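Side-chain contacts in smoothened (Xenopus laevis, PDB 5KZZ), which probably acts as a G protein-coupled receptor of Hedgehog signalling activated directly by cellular cholesterol, the chain here being its extracellular cysteine-rich domain without sterol: residues Y21-L25 with G26-P30; R69-L72 with C73-M77. One frame throughout, in Å; residues are numbered along the deposited sequence.

Overall arrangement
Both contacts are local, and both lie in the cysteine-rich Frizzled-type domain. Interaction 1 is a two-stranded beta hairpin at the surface, its strands 23-24 and 27-28 joined by a tight turn; interaction 2 is the last two turns of helix 62-76, near the centre of the chain. The disulfide C24-C73 ties hairpin to helix, and L25 of the hairpin also packs against L72 and C73. Main-chain hydrogen bonds carry both, but the hairpin adds water bridges and an apolar pair on the surface, whereas the helix surrounds its backbone with leucine, valine and tyrosine side chains. The centres lie about 10 Å apart.

Interaction 1: residues Y21-L25 with G26-P30; sequences YNICL and GSVLP
N22 meets L29 twice. Its carbonyl O accepts the L29 N-H at 2.8 Å, with the donor tilted 27° from the carbonyl plane, while its side-chain ND2 hydrogen-bonds to a water that in turn donates to L29 O. At I23 the contact turns apolar: CD1 reaches V28 CG2 at 3.5 Å, the two side chains crossing on one face of the sheet, and I23 CA lies 3.2 Å from S27 O in a CA-H...O contact. C24 pairs with S27 on the other face. The straight bond from C24 N to S27 O (2.8 Å) lies in the carbonyl plane; the return bond from S27 N to C24 O comes from 59° above it. These two bonds close a beta hairpin with a two-residue loop, L25 and G26 at the corners of a type I' turn from C24 to S27. C24 CB rests against both methyls of L29, 4.0 Å from CD2, and its SG, anti to the backbone N (chi1 -179°), is bonded to C73 of helix 62-76. A second water donates to C24 O and hydrogen-bonds S27 OG. L25 follows, its side chain leading off to W65 and L72 of that helix while its backbone enters the turn beside G26.

Interaction 2: residues R69-L72 with C73-M77; sequences RPLL and CAVYM
L72 O is gripped by two backbone N-H groups of the following turn. Y76 N donates at 2.8 Å, and V75 N adds a weak bond at 3.3 Å while giving its better one to L71 O. The Y76 ring reaches the same oxygen with its edge: CD2 lies 3.3 Å from L72 O, which sits near the ring plane. With CG beside the backbone N (chi1 -78°), the ring runs alongside the L72 side chain, both pointing the same way, and CE2 meets L72 CD2 at 4.0 Å. The phenol OH at the far end is hydrogen-bonded to D41 and to W55 of helix 45-55, so the outer end of the ring is held by hydrogen bonds, while its edge only packs against L72.

One turn earlier, C73 N donates to R69 O at 2.9 Å with an N-H...O angle of 164°. The C73 sulfur also lies close to this acceptor, SG to R69 O 3.4 Å, because chi1 of -69° turns it back along the helix, on the side that faces the hairpin. A74 N donates to P70 O, and A74 CB also lies against that oxygen. One residue on, V75 CG2 comes 3.4 Å from L71 O, and the L71 side chain continues to L92 and T96 of helix 90-97. M77, the first residue beyond helical geometry, still gives its N-H to C73 O.

The carbonyls of R69 to C73 are thus taken up by backbone N-H groups, while M77 O turns to Y31 OH, and side chains on different flanks bind this C-terminal end of helix 62-76 to the hairpin and to helices 45-55 and 90-97; with its polar end held and its edge against L72, Y76 probably has little freedom to rotate.

Interaction 1: residues Y21-L25 with G26-P30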
ATOM      1  N   TYR A  21       2.963   6.791 -12.738  1.00 14.52           N
ATOM      2  CA  TYR A  21       4.419   6.687 -12.574  1.00 15.78           C
ATOM      3  C   TYR A  21       4.800   5.251 -12.312  1.00 15.54           C
ATOM      4  O   TYR A  21       4.017   4.518 -11.725  1.00 16.56           O
ATOM      5  CB  TYR A  21       4.898   7.552 -11.416  1.00 16.71           C
ATOM      6  CG  TYR A  21       4.623   9.004 -11.612  1.00 18.07           C
ATOM      7  CD1 TYR A  21       5.158   9.692 -12.693  1.00 18.70           C
ATOM      8  CD2 TYR A  21       3.830   9.702 -10.718  1.00 17.14           C
ATOM      9  CE1 TYR A  21       4.898  11.034 -12.879  1.00 18.77           C
ATOM     10  CE2 TYR A  21       3.583  11.060 -10.885  1.00 19.00           C
ATOM     11  CZ  TYR A  21       4.117  11.712 -11.965  1.00 18.69           C
ATOM     12  OH  TYR A  21       3.872  13.054 -12.142  1.00 22.42           O
ATOM     13  N   ASN A  22       6.004   4.858 -12.732  1.00 17.12           N
ATOM     14  CA  ASN A  22       6.500   3.504 -12.517  1.00 16.97           C
ATOM     15  C   ASN A  22       7.415   3.431 -11.290  1.00 18.42           C
ATOM     16  O   ASN A  22       8.069   2.417 -11.072  1.00 20.59           O
ATOM     17  CB  ASN A  22       7.262   3.011 -13.754  1.00 19.82           C
ATOM     18  CG  ASN A  22       6.421   3.040 -15.013  1.00 23.72           C
ATOM     19  OD1 ASN A  22       6.717   3.774 -15.967  1.00 27.03           O
ATOM     20  ND2 ASN A  22       5.366   2.227 -15.030  1.00 24.23           N
ATOM     21  N   ILE A  23       7.460   4.528 -10.528  1.00 17.15           N
ATOM     22  CA  ILE A  23       8.194   4.638  -9.251  1.00 16.13           C
ATOM     23  C   ILE A  23       7.222   4.838  -8.081  1.00 14.18           C
ATOM     24  O   ILE A  23       6.297   5.650  -8.192  1.00 14.83           O
ATOM     25  CB  ILE A  23       9.197   5.849  -9.235  1.00 18.96           C
ATOM     26  CG1 ILE A  23      10.196   5.773 -10.387  1.00 20.87           C
ATOM     27  CG2 ILE A  23       9.870   5.980  -7.869  1.00 20.94           C
ATOM     28  CD1 ILE A  23      10.992   4.544 -10.406  1.00 22.71           C
ATOM     29  N   CYS A  24       7.414   4.097  -6.987  1.00 12.24           N
ATOM     30  CA  CYS A  24       6.684   4.344  -5.736  1.00 12.21           C
ATOM     31  C   CYS A  24       7.657   4.510  -4.584  1.00 12.88           C
ATOM     32  O   CYS A  24       8.328   3.558  -4.201  1.00 12.59           O
ATOM     33  CB  CYS A  24       5.716   3.204  -5.443  1.00 11.85           C
ATOM     34  SG  CYS A  24       4.760   3.462  -3.922  1.00 12.67           S
ATOM     35  N   LEU A  25       7.745   5.725  -4.048  1.00 13.17           N
ATOM     36  CA  LEU A  25       8.605   5.996  -2.883  1.00 14.24           C
ATOM     37  C   LEU A  25      10.020   5.451  -3.113  1.00 15.18           C
ATOM     38  O   LEU A  25      10.615   4.810  -2.240  1.00 17.07           O
ATOM     39  CB  LEU A  25       8.003   5.408  -1.593  1.00 13.76           C
ATOM     40  CG  LEU A  25       6.617   5.929  -1.224  1.00 14.05           C
ATOM     41  CD1 LEU A  25       6.074   5.184   0.011  1.00 15.26           C
ATOM     42  CD2 LEU A  25       6.735   7.406  -0.945  1.00 15.23           C
ATOM     43  N   GLY A  26      10.554   5.686  -4.312  1.00 15.95           N
ATOM     44  CA  GLY A  26      11.919   5.307  -4.627  1.00 18.67           C
ATOM     45  C   GLY A  26      12.118   3.875  -5.086  1.00 21.18           C
ATOM     46  O   GLY A  26      13.250   3.448  -5.296  1.00 26.54           O
ATOM     47  N   SER A  27      11.041   3.114  -5.227  1.00 18.27           N
ATOM     48  CA  SER A  27      11.146   1.761  -5.753  1.00 18.37           C
ATOM     49  C   SER A  27      10.583   1.711  -7.156  1.00 17.08           C
ATOM     50  O   SER A  27       9.569   2.328  -7.425  1.00 18.65           O
ATOM     51  CB  SER A  27      10.400   0.771  -4.863  1.00 21.16           C
ATOM     52  OG  SER A  27      10.991   0.712  -3.579  1.00 25.17           O
ATOM     53  N   VAL A  28      11.223   0.957  -8.039  1.00 18.41           N
ATOM     54  CA  VAL A  28      10.703   0.770  -9.389  1.00 19.08           C
ATOM     55  C   VAL A  28       9.671  -0.343  -9.407  1.00 20.52           C
ATOM     56  O   VAL A  28       9.968  -1.462  -9.004  1.00 24.87           O
ATOM     57  CB  VAL A  28      11.813   0.422 -10.365  1.00 21.82           C
ATOM     58  CG1 VAL A  28      11.218   0.212 -11.732  1.00 22.48           C
ATOM     59  CG2 VAL A  28      12.836   1.534 -10.380  1.00 24.06           C
ATOM     60  N   LEU A  29       8.460  -0.038  -9.860  1.00 18.26           N
ATOM     61  CA  LEU A  29       7.407  -1.042  -9.904  1.00 18.51           C
ATOM     62  C   LEU A  29       7.526  -1.842 -11.189  1.00 18.79           C
ATOM     63  O   LEU A  29       7.624  -1.271 -12.269  1.00 20.78           O
ATOM     64  CB  LEU A  29       6.021  -0.391  -9.809  1.00 18.28           C
ATOM     65  CG  LEU A  29       5.798   0.486  -8.571  1.00 17.74           C
ATOM     66  CD1 LEU A  29       4.423   1.141  -8.606  1.00 18.76           C
ATOM     67  CD2 LEU A  29       6.006  -0.320  -7.285  1.00 19.09           C
ATOM     68  N   PRO A  30       7.529  -3.170 -11.072  1.00 19.23           N
ATOM     69  CA  PRO A  30       7.658  -4.002 -12.272  1.00 21.32           C
ATOM     70  C   PRO A  30       6.349  -4.212 -13.031  1.00 20.60           C
ATOM     71  O   PRO A  30       6.396  -4.704 -14.167  1.00 21.24           O
ATOM     72  CB  PRO A  30       8.176  -5.328 -11.718  1.00 21.81           C
ATOM     73  CG  PRO A  30       7.604  -5.376 -10.337  1.00 21.58           C
ATOM     74  CD  PRO A  30       7.602  -3.960  -9.829  1.00 19.89           C
TER
HETATM   75  O   HOH W   1       5.600   0.336 -13.177  1.00 23.29           O
HETATM   76  O   HOH W   2       9.309   1.790  -2.046  1.00 24.69           O

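Interaction 2: residues R69-L72 with C73-M77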
ATOM      1  N   ARG A  69       7.487   1.384   3.540  1.00  9.98           N
ATOM      2  CA  ARG A  69       7.440   1.670   2.104  1.00 10.97           C
ATOM      3  C   ARG A  69       6.664   0.614   1.281  1.00  9.22           C
ATOM      4  O   ARG A  69       5.782   0.982   0.516  1.00 10.19           O
ATOM      5  CB  ARG A  69       8.859   1.850   1.524  1.00 13.59           C
ATOM      6  CG  ARG A  69       9.540   3.157   1.848  1.00 17.67           C
ATOM      7  CD  ARG A  69      11.043   3.092   1.544  1.00 20.24           C
ATOM      8  NE  ARG A  69      11.293   2.808   0.137  1.00 22.84           N
ATOM      9  CZ  ARG A  69      12.471   2.467  -0.362  1.00 26.24           C
ATOM     10  NH1 ARG A  69      13.517   2.337   0.440  1.00 28.39           N
ATOM     11  NH2 ARG A  69      12.598   2.248  -1.664  1.00 29.24           N
ATOM     12  N   PRO A  70       6.972  -0.692   1.427  1.00  9.81           N
ATOM     13  CA  PRO A  70       6.234  -1.641   0.590  0.78 10.73           C
ATOM     14  C   PRO A  70       4.752  -1.712   0.973  1.00  9.64           C
ATOM     15  O   PRO A  70       3.946  -2.015   0.117  1.00 10.80           O
ATOM     16  CB  PRO A  70       6.952  -2.978   0.854  0.78 12.44           C
ATOM     17  CG  PRO A  70       7.652  -2.785   2.170  0.78 10.51           C
ATOM     18  CD  PRO A  70       8.102  -1.352   2.103  0.78 10.62           C
ATOM     19  N   LEU A  71       4.415  -1.428   2.228  1.00  9.87           N
ATOM     20  CA  LEU A  71       3.012  -1.414   2.631  1.00 10.95           C
ATOM     21  C   LEU A  71       2.297  -0.232   1.978  1.00 10.74           C
ATOM     22  O   LEU A  71       1.219  -0.409   1.406  1.00 10.21           O
ATOM     23  CB  LEU A  71       2.897  -1.373   4.169  1.00 12.02           C
ATOM     24  CG  LEU A  71       1.472  -1.430   4.739  1.00 17.37           C
ATOM     25  CD1 LEU A  71       0.763  -2.613   4.168  1.00 22.29           C
ATOM     26  CD2 LEU A  71       1.532  -1.494   6.269  1.00 21.59           C
ATOM     27  N   LEU A  72       2.898   0.958   2.041  1.00  9.69           N
ATOM     28  CA  LEU A  72       2.287   2.114   1.407  1.00  9.90           C
ATOM     29  C   LEU A  72       2.132   1.891  -0.083  1.00  9.34           C
ATOM     30  O   LEU A  72       1.104   2.246  -0.657  1.00  9.75           O
ATOM     31  CB  LEU A  72       3.107   3.372   1.680  1.00 10.49           C
ATOM     32  CG  LEU A  72       3.139   3.864   3.130  1.00 10.19           C
ATOM     33  CD1 LEU A  72       4.073   5.053   3.276  1.00 11.49           C
ATOM     34  CD2 LEU A  72       1.732   4.209   3.624  1.00 12.59           C
ATOM     35  N   CYS A  73       3.139   1.305  -0.724  1.00  9.10           N
ATOM     36  CA  CYS A  73       3.015   1.060  -2.145  1.00  9.71           C
ATOM     37  C   CYS A  73       1.929   0.028  -2.479  1.00  9.72           C
ATOM     38  O   CYS A  73       1.224   0.168  -3.476  1.00 10.04           O
ATOM     39  CB  CYS A  73       4.372   0.657  -2.694  1.00 12.53           C
ATOM     40  SG  CYS A  73       5.556   2.065  -2.659  1.00 14.36           S
ATOM     41  N   ALA A  74       1.780  -0.987  -1.627  1.00  9.21           N
ATOM     42  CA  ALA A  74       0.750  -2.001  -1.819  1.00  9.69           C
ATOM     43  C   ALA A  74      -0.664  -1.450  -1.630  1.00 10.23           C
ATOM     44  O   ALA A  74      -1.613  -2.009  -2.155  1.00 13.27           O
ATOM     45  CB  ALA A  74       1.001  -3.182  -0.877  1.00 11.19           C
ATOM     46  N   VAL A  75      -0.812  -0.377  -0.853  1.00  9.01           N
ATOM     47  CA  VAL A  75      -2.100   0.265  -0.643  1.00  9.65           C
ATOM     48  C   VAL A  75      -2.388   1.322  -1.709  1.00 10.03           C
ATOM     49  O   VAL A  75      -3.487   1.370  -2.269  1.00 11.25           O
ATOM     50  CB  VAL A  75      -2.131   0.912   0.766  1.00 10.32           C
ATOM     51  CG1 VAL A  75      -3.317   1.873   0.948  1.00 13.77           C
ATOM     52  CG2 VAL A  75      -2.134  -0.172   1.840  1.00 12.49           C
ATOM     53  N   TYR A  76      -1.397   2.171  -1.980  1.00  9.32           N
ATOM     54  CA  TYR A  76      -1.602   3.351  -2.806  1.00  8.73           C
ATOM     55  C   TYR A  76      -1.357   3.104  -4.284  1.00  9.87           C
ATOM     56  O   TYR A  76      -2.038   3.711  -5.107  1.00 10.73           O
ATOM     57  CB  TYR A  76      -0.698   4.491  -2.339  1.00 10.55           C
ATOM     58  CG  TYR A  76      -1.208   5.185  -1.098  1.00  9.21           C
ATOM     59  CD1 TYR A  76      -2.159   6.209  -1.194  1.00 11.04           C
ATOM     60  CD2 TYR A  76      -0.772   4.817   0.168  1.00 11.25           C
ATOM     61  CE1 TYR A  76      -2.631   6.845  -0.070  1.00 12.12           C
ATOM     62  CE2 TYR A  76      -1.258   5.462   1.307  1.00 12.73           C
ATOM     63  CZ  TYR A  76      -2.181   6.487   1.183  1.00 12.46           C
ATOM     64  OH  TYR A  76      -2.647   7.128   2.312  1.00 14.10           O
ATOM     65  N   MET A  77      -0.387   2.250  -4.617  1.00  9.28           N
ATOM     66  CA  MET A  77      -0.044   1.977  -6.012  1.00  9.94           C
ATOM     67  C   MET A  77      -0.014   0.477  -6.265  1.00 10.48           C
ATOM     68  O   MET A  77       0.977  -0.047  -6.768  1.00 10.91           O
ATOM     69  CB  MET A  77       1.313   2.599  -6.381  1.00  9.43           C
ATOM     70  CG  MET A  77       1.277   4.131  -6.303  1.00 11.55           C
ATOM     71  SD  MET A  77       2.852   4.971  -6.629  1.00 11.63           S
ATOM     72  CE  MET A  77       2.955   4.881  -8.418  1.00 12.96           C
TER